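Local coordinates for protein cellulase (Rhodothermus marinus, PDB 3B7M) that hydrolyses internal beta-1,4-glucosidic bonds of cellulose, as an engineered thermostable endoglucanase of glycosyl hydrolase family 12, at residues T80-T85 and V193-E198; A94-F99 and I117-N122. All coordinates share one frame; numbering follows the deposited sequence.

Overall arrangement
The two contacts lie in the beta-jelly-roll sandwich of a family 12 glycosyl hydrolase, their centres about 7 Å apart. Contact 1 spans the gap between the two sheets, bringing strand 78-85 of one against strand 189-199 of the other. Contact 2 stays within the second sheet, pairing strands 91-101 and 112-122 as a hairpin. Strand 91-101 also lies next to strand 189-199, and along the chain the hairpin falls inside the loop that contact 1 closes. Tyr96 joins the two directly: its OH lies 2.8 Å from OG1 of Thr80, probably as a hydrogen bond, so the hairpin also reaches across to the facing sheet.

Contact 1 (T80-T85 and V193-E198); sequences TSWTLT and VQTGFE
Strands 80-85 and 193-198 run nearly parallel, at 10° to one another, with their axes 9.2 Å apart at the closest approach, and Trp82 faces Thr195 across that gap. The two side chains come from opposite directions, and the threonine ends on one face of the indole. Its methyl CG2 sits 3.5 Å from the centroid of the five-membered ring of Trp82, close to the ring normal, in a CH-pi contact. Thr195 holds OG1 anti to its backbone N (chi1 -160°), which sets the hydroxyl over the same face as the methyl, 3.2 Å from CZ3 of Trp82. That hydroxyl has a weak hydrogen bond to the carbonyl of Ala95. The spacing is that of facing sheets in a beta sandwich, here the jelly roll of family 12, and side chains rather than backbone bonds fill the interval. Farther along, the end of the Phe197 side chain reaches the six-membered ring of Trp82, the two planes at 46°, with CZ of Phe197 3.8 Å from CZ2 of Trp82. Leu84 CB touches the edge of the Phe197 ring, 4.0 Å from CE1, and lies over the rim of the opposite face of Trp82 from Thr195. Within this buried layer NE1 of Trp82 is satisfied by a hydrogen bond to OG of Ser208 from strand 207-215.

Contact 2 (A94-F99 and I117-N122); sequences AAYDIF and IWLNKN
Ala94 and Tyr96 on strand 94-99 bond through their backbones to strand 117-122, which runs antiparallel to it. Ala94 with Asn120 and Tyr96 with Ile117 are hydrogen-bonded pairs, whereas Ala95 and Trp118 form a non-hydrogen-bonded one. The register slips by one between Ala94 and Ala95, because Leu119 and Asn120 both face Ala94 in a classic beta bulge. Ala94 serves both bulge residues: its N donates to Asn120 O and its O accepts from Leu119 N, each at 2.9 Å and nearly straight at 171°. Tyr96 and Ile117 exchange two bonds, and that from Tyr96 N to Ile117 O, 2.8 Å long, is bent to 142°. Packing is tight on the face carrying this pair, where their CB atoms stand 4.0 Å apart. With CG anti to the carbonyl carbon (chi1 -82°), the Tyr96 ring presents its CE1 edge to CD1 of Leu119, 4.1 Å away, while its hydroxyl bonds to Thr80. On the other face CB of Ala95 lies over the Trp118 indole, 4.2 Å from the five-membered ring's centroid. The contact is looser at its ends: CD1 of Ile98 and CD1 of Ile117 are 4.4 Å apart, and at the bulge Asn120, and beyond it Lys121, are partly exposed. Main-chain bonds thus satisfy the paired amides, while apolar contacts join Tyr96 with Ile117 and Leu119 on one face and Ala95 with Trp118 on the other, where Asp97 also lies.

Contact 1 (T80-T85 and V193-E198)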
loop_
_atom_site.group_PDB
_atom_site.type_symbol
_atom_site.label_atom_id
_atom_site.label_comp_id
_atom_site.label_asym_id
_atom_site.label_seq_id
_atom_site.Cartn_x
_atom_site.Cartn_y
_atom_site.Cartn_z
ATOM N N THR A 80 8.330 -9.397 -0.417
ATOM C CA THR A 80 8.104 -8.394 -1.438
ATOM C C THR A 80 9.354 -7.560 -1.740
ATOM O O THR A 80 10.164 -7.284 -0.844
ATOM C CB THR A 80 6.923 -7.481 -1.055
ATOM O OG1 THR A 80 6.527 -6.712 -2.190
ATOM C CG2 THR A 80 7.293 -6.552 0.113
ATOM N N SER A 81 9.507 -7.171 -3.004
ATOM C CA SER A 81 10.511 -6.188 -3.404
ATOM C C SER A 81 9.861 -5.020 -4.147
ATOM O O SER A 81 8.813 -5.175 -4.768
ATOM C CB SER A 81 11.603 -6.837 -4.271
ATOM O OG SER A 81 12.098 -8.007 -3.638
ATOM N N TRP A 82 10.482 -3.847 -4.066
ATOM C CA TRP A 82 9.954 -2.654 -4.694
ATOM C C TRP A 82 11.020 -1.564 -4.747
ATOM O O TRP A 82 11.836 -1.437 -3.834
ATOM C CB TRP A 82 8.718 -2.160 -3.935
ATOM C CG TRP A 82 7.958 -1.085 -4.623
ATOM C CD1 TRP A 82 7.623 -1.036 -5.947
ATOM C CD2 TRP A 82 7.402 0.095 -4.022
ATOM N NE1 TRP A 82 6.905 0.105 -6.211
ATOM C CE2 TRP A 82 6.759 0.823 -5.054
ATOM C CE3 TRP A 82 7.388 0.611 -2.711
ATOM C CZ2 TRP A 82 6.100 2.039 -4.821
ATOM C CZ3 TRP A 82 6.736 1.821 -2.478
ATOM C CH2 TRP A 82 6.104 2.526 -3.533
ATOM N N THR A 83 11.016 -0.789 -5.821
ATOM C CA THR A 83 11.855 0.399 -5.880
ATOM C C THR A 83 11.010 1.592 -6.277
ATOM O O THR A 83 10.306 1.553 -7.277
ATOM C CB THR A 83 13.032 0.239 -6.862
ATOM O OG1 THR A 83 13.732 -0.964 -6.556
ATOM C CG2 THR A 83 14.010 1.425 -6.750
ATOM N N LEU A 84 11.095 2.655 -5.493
ATOM C CA LEU A 84 10.403 3.881 -5.819
ATOM C C LEU A 84 11.413 4.967 -6.150
ATOM O O LEU A 84 12.595 4.886 -5.750
ATOM C CB LEU A 84 9.503 4.330 -4.676
ATOM C CG LEU A 84 10.217 4.723 -3.387
ATOM C CD1 LEU A 84 9.914 6.168 -3.026
ATOM C CD2 LEU A 84 9.905 3.746 -2.249
ATOM N N THR A 85 10.946 5.965 -6.902
ATOM C CA THR A 85 11.732 7.127 -7.238
ATOM C C THR A 85 10.984 8.321 -6.660
ATOM O O THR A 85 9.910 8.667 -7.139
ATOM C CB THR A 85 11.924 7.270 -8.767
ATOM O OG1 THR A 85 12.411 6.034 -9.313
ATOM C CG2 THR A 85 12.914 8.407 -9.096
ATOM N N VAL A 193 -2.209 -7.538 -1.496
ATOM C CA VAL A 193 -1.041 -6.742 -1.148
ATOM C C VAL A 193 -0.876 -5.727 -2.255
ATOM O O VAL A 193 -0.747 -6.106 -3.432
ATOM C CB VAL A 193 0.247 -7.589 -1.088
ATOM C CG1 VAL A 193 1.476 -6.674 -0.912
ATOM C CG2 VAL A 193 0.164 -8.637 0.031
ATOM N N GLN A 194 -0.870 -4.450 -1.887
ATOM C CA GLN A 194 -0.685 -3.368 -2.854
ATOM C C GLN A 194 0.474 -2.500 -2.427
ATOM O O GLN A 194 0.760 -2.411 -1.236
ATOM C CB GLN A 194 -1.909 -2.460 -2.888
ATOM C CG GLN A 194 -3.242 -3.147 -2.828
ATOM C CD GLN A 194 -4.369 -2.161 -2.868
ATOM O OE1 GLN A 194 -4.457 -1.275 -2.034
ATOM N NE2 GLN A 194 -5.241 -2.304 -3.845
ATOM N N THR A 195 1.119 -1.834 -3.387
ATOM C CA THR A 195 1.987 -0.719 -3.052
ATOM C C THR A 195 1.802 0.403 -4.078
ATOM O O THR A 195 1.396 0.154 -5.213
ATOM C CB THR A 195 3.457 -1.122 -2.961
ATOM O OG1 THR A 195 4.165 -0.135 -2.200
ATOM C CG2 THR A 195 4.084 -1.257 -4.368
ATOM N N GLY A 196 2.098 1.626 -3.661
ATOM C CA GLY A 196 2.012 2.788 -4.529
ATOM C C GLY A 196 2.145 4.054 -3.702
ATOM O O GLY A 196 2.806 4.054 -2.666
ATOM N N PHE A 197 1.524 5.133 -4.170
ATOM C CA PHE A 197 1.700 6.424 -3.564
ATOM C C PHE A 197 0.350 6.999 -3.166
ATOM O O PHE A 197 -0.540 7.121 -4.001
ATOM C CB PHE A 197 2.438 7.357 -4.533
ATOM C CG PHE A 197 3.699 6.755 -5.110
ATOM C CD1 PHE A 197 4.893 6.806 -4.412
ATOM C CD2 PHE A 197 3.679 6.118 -6.343
ATOM C CE1 PHE A 197 6.061 6.250 -4.943
ATOM C CE2 PHE A 197 4.831 5.545 -6.872
ATOM C CZ PHE A 197 6.022 5.609 -6.169
ATOM N N GLU A 198 0.188 7.324 -1.886
ATOM C CA GLU A 198 -0.982 8.079 -1.437
ATOM C C GLU A 198 -0.694 9.547 -1.736
ATOM O O GLU A 198 0.264 10.106 -1.193
ATOM C CB GLU A 198 -1.229 7.888 0.068
ATOM C CG GLU A 198 -1.705 6.499 0.461
ATOM C CD GLU A 198 -2.374 6.474 1.840
ATOM O OE1 GLU A 198 -1.762 6.959 2.821
ATOM O OE2 GLU A 198 -3.508 5.958 1.936
#

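Contact 2 (A94-F99 and I117-N122)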
loop_
_atom_site.group_PDB
_atom_site.type_symbol
_atom_site.label_atom_id
_atom_site.label_comp_id
_atom_site.label_asym_id
_atom_site.label_seq_id
_atom_site.Cartn_x
_atom_site.Cartn_y
_atom_site.Cartn_z
ATOM N N ALA A 94 4.903 6.964 0.106
ATOM C CA ALA A 94 5.121 5.731 -0.627
ATOM C C ALA A 94 4.839 4.615 0.379
ATOM O O ALA A 94 5.551 4.472 1.378
ATOM C CB ALA A 94 6.553 5.675 -1.156
ATOM N N ALA A 95 3.781 3.842 0.131
ATOM C CA ALA A 95 3.248 2.976 1.168
ATOM C C ALA A 95 2.663 1.697 0.601
ATOM O O ALA A 95 1.948 1.729 -0.416
ATOM C CB ALA A 95 2.175 3.742 1.970
ATOM N N TYR A 96 2.994 0.573 1.238
ATOM C CA TYR A 96 2.227 -0.667 1.084
ATOM C C TYR A 96 0.878 -0.577 1.771
ATOM O O TYR A 96 0.735 0.109 2.793
ATOM C CB TYR A 96 2.966 -1.851 1.696
ATOM C CG TYR A 96 4.016 -2.423 0.786
ATOM C CD1 TYR A 96 5.262 -1.813 0.667
ATOM C CD2 TYR A 96 3.766 -3.564 0.033
ATOM C CE1 TYR A 96 6.228 -2.333 -0.178
ATOM C CE2 TYR A 96 4.733 -4.087 -0.814
ATOM C CZ TYR A 96 5.965 -3.460 -0.901
ATOM O OH TYR A 96 6.945 -3.954 -1.738
ATOM N N ASP A 97 -0.097 -1.292 1.215
ATOM C CA ASP A 97 -1.414 -1.431 1.815
ATOM C C ASP A 97 -1.809 -2.908 1.711
ATOM O O ASP A 97 -1.859 -3.474 0.611
ATOM C CB ASP A 97 -2.412 -0.547 1.063
ATOM C CG ASP A 97 -3.574 -0.057 1.935
ATOM O OD1 ASP A 97 -3.666 -0.409 3.130
ATOM O OD2 ASP A 97 -4.401 0.708 1.393
ATOM N N ILE A 98 -2.044 -3.537 2.854
ATOM C CA ILE A 98 -2.384 -4.954 2.911
ATOM C C ILE A 98 -3.755 -5.123 3.574
ATOM O O ILE A 98 -3.988 -4.597 4.676
ATOM C CB ILE A 98 -1.318 -5.769 3.679
ATOM C CG1 ILE A 98 0.100 -5.417 3.162
ATOM C CG2 ILE A 98 -1.585 -7.254 3.521
ATOM C CD1 ILE A 98 1.251 -6.084 3.908
ATOM N N PHE A 99 -4.660 -5.842 2.908
ATOM C CA PHE A 99 -6.030 -5.973 3.418
ATOM C C PHE A 99 -6.386 -7.358 3.951
ATOM O O PHE A 99 -6.076 -8.377 3.322
ATOM C CB PHE A 99 -7.040 -5.527 2.363
ATOM C CG PHE A 99 -7.062 -4.045 2.156
ATOM C CD1 PHE A 99 -7.774 -3.218 3.032
ATOM C CD2 PHE A 99 -6.358 -3.465 1.103
ATOM C CE1 PHE A 99 -7.786 -1.833 2.850
ATOM C CE2 PHE A 99 -6.370 -2.078 0.910
ATOM C CZ PHE A 99 -7.083 -1.264 1.782
ATOM N N ILE A 117 2.535 0.036 5.325
ATOM C CA ILE A 117 3.961 0.145 5.593
ATOM C C ILE A 117 4.458 1.310 4.778
ATOM O O ILE A 117 4.447 1.261 3.549
ATOM C CB ILE A 117 4.690 -1.147 5.226
ATOM C CG1 ILE A 117 4.043 -2.333 5.953
ATOM C CG2 ILE A 117 6.208 -1.036 5.498
ATOM C CD1 ILE A 117 4.575 -3.711 5.524
ATOM N N TRP A 118 4.861 2.369 5.476
ATOM C CA TRP A 118 5.316 3.602 4.860
ATOM C C TRP A 118 6.831 3.561 4.757
ATOM O O TRP A 118 7.527 3.399 5.766
ATOM C CB TRP A 118 4.916 4.808 5.726
ATOM C CG TRP A 118 3.439 5.109 5.799
ATOM C CD1 TRP A 118 2.411 4.210 5.801
ATOM C CD2 TRP A 118 2.838 6.405 5.955
ATOM N NE1 TRP A 118 1.205 4.867 5.917
ATOM C CE2 TRP A 118 1.442 6.214 6.014
ATOM C CE3 TRP A 118 3.346 7.709 6.013
ATOM C CZ2 TRP A 118 0.545 7.278 6.140
ATOM C CZ3 TRP A 118 2.453 8.767 6.149
ATOM C CH2 TRP A 118 1.065 8.543 6.206
ATOM N N LEU A 119 7.326 3.721 3.537
ATOM C CA LEU A 119 8.755 3.672 3.256
ATOM C C LEU A 119 9.359 5.065 3.081
ATOM O O LEU A 119 10.558 5.269 3.328
ATOM C CB LEU A 119 9.009 2.830 1.998
ATOM C CG LEU A 119 8.575 1.357 2.086
ATOM C CD1 LEU A 119 8.924 0.640 0.791
ATOM C CD2 LEU A 119 9.247 0.665 3.269
ATOM N N ASN A 120 8.531 6.007 2.635
ATOM C CA ASN A 120 8.981 7.359 2.331
ATOM C C ASN A 120 7.786 8.291 2.285
ATOM O O ASN A 120 6.639 7.839 2.195
ATOM C CB ASN A 120 9.730 7.382 0.982
ATOM C CG ASN A 120 10.900 8.381 0.949
ATOM O OD1 ASN A 120 11.941 8.115 0.346
ATOM N ND2 ASN A 120 10.730 9.513 1.588
ATOM N N LYS A 121 8.065 9.591 2.353
ATOM C CA LYS A 121 7.059 10.641 2.205
ATOM C C LYS A 121 7.719 11.997 1.963
ATOM O O LYS A 121 8.928 12.154 2.115
ATOM C CB LYS A 121 6.165 10.736 3.453
ATOM C CG LYS A 121 6.903 11.131 4.751
ATOM C CD LYS A 121 5.989 11.010 5.957
ATOM C CE LYS A 121 6.565 11.742 7.164
ATOM N NZ LYS A 121 5.563 11.851 8.266
ATOM N N ASN A 122 6.896 12.973 1.601
ATOM C CA ASN A 122 7.311 14.366 1.530
ATOM C C ASN A 122 6.181 15.269 2.027
ATOM O O ASN A 122 4.990 14.987 1.804
ATOM C CB ASN A 122 7.698 14.743 0.100
ATOM C CG ASN A 122 8.421 16.075 0.024
ATOM O OD1 ASN A 122 7.862 17.080 -0.429
ATOM N ND2 ASN A 122 9.658 16.095 0.486
#